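Local structure of glycoside Hydrolase (Bacteroides uniformis, 5T99) at residues 410-415 with 436-441. The protein is a family 2 glycoside hydrolase that binds d-galacto-isofagomine and probably acts as a beta-galactosidase in agarose breakdown by a gut bacterium. Residues are numbered along the deposited sequence; the frame is centred on the assembly and turned at random.
Sequences IMWSIG and DICREL. With EDO (1,2-ethanediol), chain L.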
loop_
_atom_site.group_PDB
_atom_site.type_symbol
_atom_site.label_atom_id
_atom_site.label_comp_id
_atom_site.label_asym_id
_atom_site.label_seq_id
_atom_site.Cartn_x
_atom_site.Cartn_y
_atom_site.Cartn_z
ATOM N N ILE A 410 -10.895 -4.815 7.429
ATOM C CA ILE A 410 -12.157 -4.608 8.142
ATOM C C ILE A 410 -13.358 -4.360 7.248
ATOM O O ILE A 410 -14.480 -4.458 7.736
ATOM C CB ILE A 410 -12.065 -3.478 9.202
ATOM C CG1 ILE A 410 -11.617 -2.138 8.583
ATOM C CG2 ILE A 410 -11.111 -3.906 10.309
ATOM C CD1 ILE A 410 -11.832 -0.939 9.483
ATOM N N MET A 411 -13.150 -4.021 5.979
ATOM C CA MET A 411 -14.248 -3.867 5.036
ATOM C C MET A 411 -13.868 -4.393 3.648
ATOM O O MET A 411 -12.698 -4.409 3.284
ATOM C CB MET A 411 -14.646 -2.402 4.906
ATOM C CG MET A 411 -14.912 -1.656 6.200
ATOM S SD MET A 411 -15.715 -0.083 5.815
ATOM C CE MET A 411 -15.467 0.858 7.319
ATOM N N TRP A 412 -14.868 -4.829 2.891
ATOM C CA TRP A 412 -14.731 -5.128 1.471
ATOM C C TRP A 412 -15.358 -3.978 0.684
ATOM O O TRP A 412 -16.576 -3.807 0.705
ATOM C CB TRP A 412 -15.434 -6.441 1.118
ATOM C CG TRP A 412 -15.013 -7.604 1.948
ATOM C CD1 TRP A 412 -15.755 -8.235 2.896
ATOM C CD2 TRP A 412 -13.749 -8.269 1.919
ATOM N NE1 TRP A 412 -15.040 -9.259 3.448
ATOM C CE2 TRP A 412 -13.803 -9.303 2.870
ATOM C CE3 TRP A 412 -12.575 -8.094 1.173
ATOM C CZ2 TRP A 412 -12.725 -10.168 3.103
ATOM C CZ3 TRP A 412 -11.503 -8.951 1.398
ATOM C CH2 TRP A 412 -11.584 -9.975 2.358
ATOM N N SER A 413 -14.536 -3.169 0.015
ATOM C CA SER A 413 -15.052 -2.067 -0.809
ATOM C C SER A 413 -15.280 -2.598 -2.225
ATOM O O SER A 413 -14.330 -3.012 -2.893
ATOM C CB SER A 413 -14.091 -0.879 -0.810
ATOM O OG SER A 413 -14.642 0.242 -1.483
ATOM N N ILE A 414 -16.540 -2.591 -2.664
ATOM C CA ILE A 414 -16.929 -3.188 -3.954
ATOM C C ILE A 414 -16.648 -2.317 -5.178
ATOM O O ILE A 414 -16.688 -2.804 -6.317
ATOM C CB ILE A 414 -18.423 -3.624 -3.993
ATOM C CG1 ILE A 414 -19.363 -2.480 -3.597
ATOM C CG2 ILE A 414 -18.637 -4.843 -3.106
ATOM C CD1 ILE A 414 -20.813 -2.723 -3.948
ATOM N N GLY A 415 -16.380 -1.043 -4.964
ATOM C CA GLY A 415 -16.073 -0.159 -6.064
ATOM C C GLY A 415 -15.769 1.254 -5.615
ATOM O O GLY A 415 -16.051 1.649 -4.474
ATOM N N ASP A 436 -23.864 -8.917 -2.222
ATOM C CA ASP A 436 -24.343 -10.261 -1.854
ATOM C C ASP A 436 -23.213 -11.283 -1.824
ATOM O O ASP A 436 -23.165 -12.103 -0.921
ATOM C CB ASP A 436 -25.463 -10.750 -2.777
ATOM C CG ASP A 436 -26.764 -9.985 -2.594
ATOM O OD1 ASP A 436 -26.926 -9.268 -1.576
ATOM O OD2 ASP A 436 -27.632 -10.093 -3.499
ATOM N N ILE A 437 -22.303 -11.201 -2.797
ATOM C CA ILE A 437 -21.084 -12.027 -2.829
ATOM C C ILE A 437 -20.201 -11.793 -1.600
ATOM O O ILE A 437 -19.683 -12.755 -1.040
ATOM C CB ILE A 437 -20.282 -11.791 -4.120
ATOM C CG1 ILE A 437 -21.040 -12.360 -5.320
ATOM C CG2 ILE A 437 -18.897 -12.424 -4.051
ATOM C CD1 ILE A 437 -20.687 -11.650 -6.613
ATOM N N CYS A 438 -20.041 -10.537 -1.182
ATOM C CA CYS A 438 -19.336 -10.235 0.077
ATOM C C CYS A 438 -19.982 -10.947 1.273
ATOM O O CYS A 438 -19.286 -11.578 2.077
ATOM C CB CYS A 438 -19.265 -8.731 0.349
ATOM S SG CYS A 438 -18.278 -7.800 -0.838
ATOM N N ARG A 439 -21.308 -10.848 1.358
ATOM C CA ARG A 439 -22.073 -11.440 2.451
ATOM C C ARG A 439 -22.050 -12.964 2.429
ATOM O O ARG A 439 -22.012 -13.586 3.480
ATOM C CB ARG A 439 -23.528 -10.936 2.454
ATOM C CG ARG A 439 -24.223 -11.179 3.793
ATOM C CD ARG A 439 -25.658 -10.663 3.872
ATOM N NE ARG A 439 -25.830 -9.311 3.324
ATOM C CZ ARG A 439 -26.262 -9.020 2.094
ATOM N NH1 ARG A 439 -26.591 -9.968 1.213
ATOM N NH2 ARG A 439 -26.356 -7.756 1.725
ATOM N N GLU A 440 -22.081 -13.551 1.233
ATOM C CA GLU A 440 -22.048 -15.009 1.071
ATOM C C GLU A 440 -20.684 -15.539 1.494
ATOM O O GLU A 440 -20.630 -16.516 2.232
ATOM C CB GLU A 440 -22.469 -15.426 -0.366
ATOM C CG GLU A 440 -21.769 -16.619 -1.055
ATOM C CD GLU A 440 -21.971 -16.616 -2.600
ATOM O OE1 GLU A 440 -23.123 -16.369 -3.056
ATOM O OE2 GLU A 440 -20.984 -16.834 -3.368
ATOM N N LEU A 441 -19.601 -14.881 1.074
ATOM C CA LEU A 441 -18.241 -15.413 1.271
ATOM C C LEU A 441 -17.588 -15.060 2.601
ATOM O O LEU A 441 -16.865 -15.869 3.153
ATOM C CB LEU A 441 -17.317 -14.978 0.134
ATOM C CG LEU A 441 -17.669 -15.574 -1.227
ATOM C CD1 LEU A 441 -16.849 -14.896 -2.308
ATOM C CD2 LEU A 441 -17.481 -17.091 -1.276
HETATM C C1 EDO L . -20.653 -18.117 5.917
HETATM O O1 EDO L . -21.074 -17.925 4.564
HETATM C C2 EDO L . -19.153 -18.381 5.978
HETATM O O2 EDO L . -18.767 -19.298 4.955
#
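The thiol of C438 reaches from helix 427-441 into the notch between W412 and I414, two residues of strand 409-416 whose side chains leave the same side of the strand. Its SG lies 3.7 Å from W412 CB and equally far from I414 CG2, the closest approaches of the two segments; these three buried residues are the only ones that meet. With SG anti to its own carbonyl carbon (chi1 -65°), the sulfur projects from the helix toward the strand. It meets the indole obliquely, 5.0 Å from the centroid of the five-membered ring of W412 and 51° off the ring normal, a sulfur-aromatic contact rather than a stack. The NE1 side of the indole leans toward the helix end and hydrogen-bonds OD2 of D442, just beyond it; the W412 side chain also touches I400 of helix 388-403. The outer side of the helix is looser and polar: R439 NH1 forms a salt bridge with D436 OD1 (2.9 Å) from above the carboxylate plane, K432 pairs with OD2, and 1,2-ethanediol O1 donates to E440 O. Strand, helix and strand 447-451 form one beta-alpha-beta unit of the TIM barrel, and strand 409-416 runs on to N416, which with the following E417 lines the inhibitor pocket. Helix and strand are thus held together here by apolar and sulfur contacts without directional polar bonds between the two segments, while D442 satisfies the indole N-H.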